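Local coordinates for protein putative antibiotic biosynthesis monooxygenase (Bordetella bronchiseptica, PDB 3GZ7) that is of unknown exact function but, as a dimeric alpha-beta barrel protein of the antibiotic biosynthesis monooxygenase family, may act as a monooxygenase, at residues Trp75-Val78 against Asp79-Met82; Asp84-Ser88 against Ala89-Glu93. All blocks are in the same frame, centred on the assembly; numbering follows the deposited sequence.

Interaction 1 (Trp75-Val78 against Asp79-Met82); sequences WETV and DNHM
Asn80 turns back over the start of its own helix to meet Thr77, and the two form a capping box at the N-terminus of helix 78-85. Thr77 OG1 sits between its backbone N and carbonyl carbon (chi1 75°), which brings it within 2.9 Å of Asn80 N for the capping bond. The return bond, from Thr77 N to Asn80 OD1, is weak at 3.4 Å. A water donates to that same OD1 and to Glu76 OE1, while Glu76 OE2 hydrogen-bonds His55 and Asn80 ND2 goes to Asp84. Val78 O receives Met82 N at 2.8 Å, and Val78 CG1 lies alongside CG of Met82, which is a selenomethionine, 3.6 Å away. On the buried side, Trp75 offers the face of its indole to His81, whose CB stands 3.5 Å above the centroid of the five-membered ring. The imidazole is nearly parallel to the indole (15°) but slid off it, and hydrogen-bonds to His110 and to a bound citrate, probably from the crystallisation liquor. The Thr77-Asn80 box thus closes the first turn, while the Trp75 face under CB and the His110 bond together probably limit how the imidazole can turn.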
loop_
_atom_site.group_PDB
_atom_site.type_symbol
_atom_site.label_atom_id
_atom_site.label_comp_id
_atom_site.label_asym_id
_atom_site.label_seq_id
_atom_site.Cartn_x
_atom_site.Cartn_y
_atom_site.Cartn_z
ATOM N N TRP A 75 -6.872 -8.983 6.962
ATOM C CA TRP A 75 -7.486 -9.326 8.236
ATOM C C TRP A 75 -8.972 -9.013 8.229
ATOM O O TRP A 75 -9.421 -8.035 7.648
ATOM C CB TRP A 75 -6.800 -8.554 9.382
ATOM C CG TRP A 75 -5.299 -8.822 9.547
ATOM C CD1 TRP A 75 -4.250 -7.994 9.166
ATOM C CD2 TRP A 75 -4.695 -9.980 10.143
ATOM N NE1 TRP A 75 -3.058 -8.569 9.520
ATOM C CE2 TRP A 75 -3.294 -9.800 10.082
ATOM C CE3 TRP A 75 -5.202 -11.168 10.695
ATOM C CZ2 TRP A 75 -2.403 -10.748 10.574
ATOM C CZ3 TRP A 75 -4.319 -12.113 11.161
ATOM C CH2 TRP A 75 -2.925 -11.905 11.089
ATOM N N GLU A 76 -9.747 -9.841 8.913
ATOM C CA GLU A 76 -11.178 -9.557 9.094
ATOM C C GLU A 76 -11.416 -8.331 9.954
ATOM O O GLU A 76 -12.290 -7.527 9.650
ATOM C CB GLU A 76 -11.912 -10.768 9.692
ATOM C CG GLU A 76 -12.140 -11.910 8.691
ATOM C CD GLU A 76 -12.581 -13.244 9.381
ATOM O OE1 GLU A 76 -13.095 -13.196 10.515
ATOM O OE2 GLU A 76 -12.435 -14.328 8.751
ATOM N N THR A 77 -10.647 -8.232 11.039
ATOM C CA THR A 77 -10.626 -7.097 11.941
ATOM C C THR A 77 -9.174 -6.689 12.311
ATOM O O THR A 77 -8.251 -7.502 12.201
ATOM C CB THR A 77 -11.354 -7.417 13.285
ATOM O OG1 THR A 77 -10.532 -8.269 14.091
ATOM C CG2 THR A 77 -12.723 -8.061 13.038
ATOM N N VAL A 78 -9.004 -5.442 12.760
ATOM C CA VAL A 78 -7.702 -4.950 13.270
ATOM C C VAL A 78 -7.308 -5.760 14.494
ATOM O O VAL A 78 -6.107 -6.047 14.668
ATOM C CB VAL A 78 -7.665 -3.385 13.585
ATOM C CG1 VAL A 78 -6.317 -2.926 14.326
ATOM C CG2 VAL A 78 -7.902 -2.567 12.334
ATOM N N ASP A 79 -8.275 -6.135 15.345
ATOM C CA ASP A 79 -7.894 -6.950 16.542
ATOM C C ASP A 79 -7.367 -8.328 16.159
ATOM O O ASP A 79 -6.539 -8.886 16.875
ATOM C CB ASP A 79 -9.014 -7.158 17.532
ATOM C CG ASP A 79 -9.400 -5.907 18.275
ATOM O OD1 ASP A 79 -8.610 -4.952 18.451
ATOM O OD2 ASP A 79 -10.550 -5.914 18.704
ATOM N N ASN A 80 -7.835 -8.899 15.052
ATOM C CA ASN A 80 -7.280 -10.195 14.600
ATOM C C ASN A 80 -5.783 -10.074 14.425
ATOM O O ASN A 80 -5.030 -10.996 14.735
ATOM C CB ASN A 80 -7.893 -10.650 13.282
ATOM C CG ASN A 80 -9.291 -11.231 13.438
ATOM O OD1 ASN A 80 -10.090 -11.222 12.469
ATOM N ND2 ASN A 80 -9.592 -11.765 14.629
ATOM N N HIS A 81 -5.345 -8.909 13.951
ATOM C CA HIS A 81 -3.917 -8.613 13.896
ATOM C C HIS A 81 -3.265 -8.183 15.213
ATOM O O HIS A 81 -2.291 -8.781 15.669
ATOM C CB HIS A 81 -3.648 -7.539 12.830
ATOM C CG HIS A 81 -2.214 -7.154 12.750
ATOM N ND1 HIS A 81 -1.819 -5.866 12.536
ATOM C CD2 HIS A 81 -1.092 -7.868 12.958
ATOM C CE1 HIS A 81 -0.501 -5.803 12.571
ATOM N NE2 HIS A 81 -0.035 -7.001 12.848
HETATM N N MSE A 82 -3.778 -7.115 15.805
HETATM C CA MSE A 82 -3.048 -6.400 16.853
HETATM C C MSE A 82 -3.143 -7.057 18.218
HETATM O O MSE A 82 -2.249 -6.899 19.043
HETATM C CB MSE A 82 -3.526 -4.953 16.910
HETATM C CG MSE A 82 -3.153 -4.149 15.599
HETATM SE SE MSE A 82 -1.272 -3.746 15.514
HETATM C CE MSE A 82 -1.254 -2.447 16.900
HETATM O O HOH W 1 -12.801 -11.764 12.693
#

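Interaction 2 (Asp84-Ser88 against Ala89-Glu93); sequences DFRQS and ADFQE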
loop_
_atom_site.group_PDB
_atom_site.type_symbol
_atom_site.label_atom_id
_atom_site.label_comp_id
_atom_site.label_asym_id
_atom_site.label_seq_id
_atom_site.Cartn_x
_atom_site.Cartn_y
_atom_site.Cartn_z
ATOM N N ASP A 84 -4.828 -10.707 18.451
ATOM C CA ASP A 84 -4.699 -12.175 18.248
ATOM C C ASP A 84 -3.331 -12.599 17.663
ATOM O O ASP A 84 -2.637 -13.448 18.250
ATOM C CB ASP A 84 -5.899 -12.767 17.434
ATOM C CG ASP A 84 -7.244 -12.409 18.045
ATOM O OD1 ASP A 84 -7.292 -12.347 19.283
ATOM O OD2 ASP A 84 -8.239 -12.132 17.317
ATOM N N PHE A 85 -2.952 -12.040 16.523
ATOM C CA PHE A 85 -1.703 -12.447 15.889
ATOM C C PHE A 85 -0.516 -12.030 16.755
ATOM O O PHE A 85 0.402 -12.813 17.008
ATOM C CB PHE A 85 -1.548 -11.908 14.454
ATOM C CG PHE A 85 -0.204 -12.230 13.830
ATOM C CD1 PHE A 85 0.061 -13.494 13.349
ATOM C CD2 PHE A 85 0.795 -11.281 13.778
ATOM C CE1 PHE A 85 1.307 -13.791 12.801
ATOM C CE2 PHE A 85 2.040 -11.575 13.264
ATOM C CZ PHE A 85 2.293 -12.817 12.771
ATOM N N ARG A 86 -0.569 -10.803 17.256
ATOM C CA ARG A 86 0.511 -10.279 18.081
ATOM C C ARG A 86 0.762 -11.026 19.397
ATOM O O ARG A 86 1.867 -10.994 19.918
ATOM C CB ARG A 86 0.264 -8.796 18.335
ATOM C CG ARG A 86 0.607 -7.907 17.178
ATOM C CD ARG A 86 2.105 -7.621 17.059
ATOM N NE ARG A 86 2.335 -6.803 15.868
ATOM C CZ ARG A 86 2.255 -5.481 15.816
ATOM N NH1 ARG A 86 1.944 -4.755 16.905
ATOM N NH2 ARG A 86 2.463 -4.877 14.650
ATOM N N GLN A 87 -0.263 -11.669 19.949
ATOM C CA GLN A 87 -0.105 -12.463 21.184
ATOM C C GLN A 87 0.224 -13.956 20.908
ATOM O O GLN A 87 0.366 -14.722 21.835
ATOM C CB GLN A 87 -1.376 -12.357 22.047
ATOM C CG GLN A 87 -1.590 -10.986 22.704
ATOM C CD GLN A 87 -2.629 -11.031 23.785
ATOM O OE1 GLN A 87 -3.667 -10.367 23.718
ATOM N NE2 GLN A 87 -2.369 -11.853 24.791
ATOM N N SER A 88 0.344 -14.372 19.641
ATOM C CA SER A 88 0.495 -15.791 19.325
ATOM C C SER A 88 1.961 -16.115 19.205
ATOM O O SER A 88 2.782 -15.240 18.906
ATOM C CB SER A 88 -0.181 -16.136 18.009
ATOM O OG SER A 88 0.544 -15.579 16.913
ATOM N N ALA A 89 2.273 -17.385 19.401
ATOM C CA ALA A 89 3.617 -17.904 19.250
ATOM C C ALA A 89 4.055 -17.794 17.800
ATOM O O ALA A 89 5.243 -17.755 17.541
ATOM C CB ALA A 89 3.702 -19.331 19.705
ATOM N N ASP A 90 3.122 -17.718 16.850
ATOM C CA ASP A 90 3.530 -17.539 15.425
ATOM C C ASP A 90 4.136 -16.189 15.149
ATOM O O ASP A 90 5.004 -16.075 14.283
ATOM C CB ASP A 90 2.413 -17.827 14.451
ATOM C CG ASP A 90 2.127 -19.337 14.323
ATOM O OD1 ASP A 90 3.018 -20.135 14.688
ATOM O OD2 ASP A 90 1.022 -19.718 13.859
ATOM N N PHE A 91 3.740 -15.181 15.910
ATOM C CA PHE A 91 4.429 -13.870 15.839
ATOM C C PHE A 91 5.888 -13.972 16.277
ATOM O O PHE A 91 6.776 -13.397 15.665
ATOM C CB PHE A 91 3.678 -12.774 16.637
ATOM C CG PHE A 91 4.392 -11.434 16.634
ATOM C CD1 PHE A 91 4.852 -10.881 15.446
ATOM C CD2 PHE A 91 4.613 -10.747 17.807
ATOM C CE1 PHE A 91 5.542 -9.682 15.439
ATOM C CE2 PHE A 91 5.271 -9.519 17.792
ATOM C CZ PHE A 91 5.727 -8.994 16.603
ATOM N N GLN A 92 6.122 -14.738 17.330
ATOM C CA GLN A 92 7.461 -14.991 17.827
ATOM C C GLN A 92 8.300 -15.749 16.784
ATOM O O GLN A 92 9.506 -15.519 16.657
ATOM C CB GLN A 92 7.423 -15.763 19.188
ATOM C CG GLN A 92 6.374 -15.219 20.234
ATOM C CD GLN A 92 6.598 -13.763 20.582
ATOM O OE1 GLN A 92 7.735 -13.348 20.753
ATOM N NE2 GLN A 92 5.525 -12.992 20.733
ATOM N N GLU A 93 7.657 -16.630 16.022
ATOM C CA GLU A 93 8.319 -17.382 14.945
ATOM C C GLU A 93 8.579 -16.511 13.670
ATOM O O GLU A 93 9.628 -16.611 13.027
ATOM C CB GLU A 93 7.469 -18.598 14.609
ATOM C CG GLU A 93 8.004 -19.492 13.543
ATOM C CD GLU A 93 9.294 -20.162 13.940
ATOM O OE1 GLU A 93 9.709 -20.054 15.115
ATOM O OE2 GLU A 93 9.898 -20.795 13.054
#
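A first torsion near 180° in both Phe85 and Phe91 swings the rings away from their backbone nitrogens, and the two benzyl groups meet across the bend between helices 78-85 and 89-98. Phe91 CB lies over the face of the Phe85 ring, toward its rim, and Phe85 CE2 comes to 3.6 Å from Phe91 CD1. The planes stand at 58°, an oblique meeting, and Phe48 stacks on Phe85. Arg86 bends at chi2 (-80°), which carries its CD over a face of the Phe91 ring, 4.0 Å from the centroid, as a CH-pi contact; its NE continues to the bound citrate. Ser88 holds the backbone of the bend. It closes a type I turn through its N to Phe85 O at 3.1 Å, and its OG donates to the same oxygen at 2.8 Å, in the carbonyl plane on a lone pair. That hydroxyl also caps the next helix, accepting a weak bond of 3.4 Å from Phe91 N. Asp90, one residue earlier, makes a salt bridge to Arg50. The Ser88 hydroxyl thus bridges, firmly to Phe85 O and weakly to Phe91 N, the two helices, and with N and OG both on Phe85 O the turn is probably held in a fixed shape.

In the fold
Both interactions contain an N-cap, with Thr77 and Ser88 each heading a helix, and they come in series along one stretch of chain: interaction 1 opens helix 78-85, and interaction 2 carries the chain from its end into helix 89-98. Interaction 1 is partly buried, with one side against strands 21-28 and 107-113 and Val78 packing on Ile63 of the second subunit. Interaction 2 is a surface contact that leans on helix 34-49 and touches no other chain of the assembly. The first has a capping box with a weak return bond, whereas in the second a serine also grips the preceding turn. Trp75 CH2 packs 3.6 Å from Phe85 CB, and both reach the same citrate, which may mark a pocket.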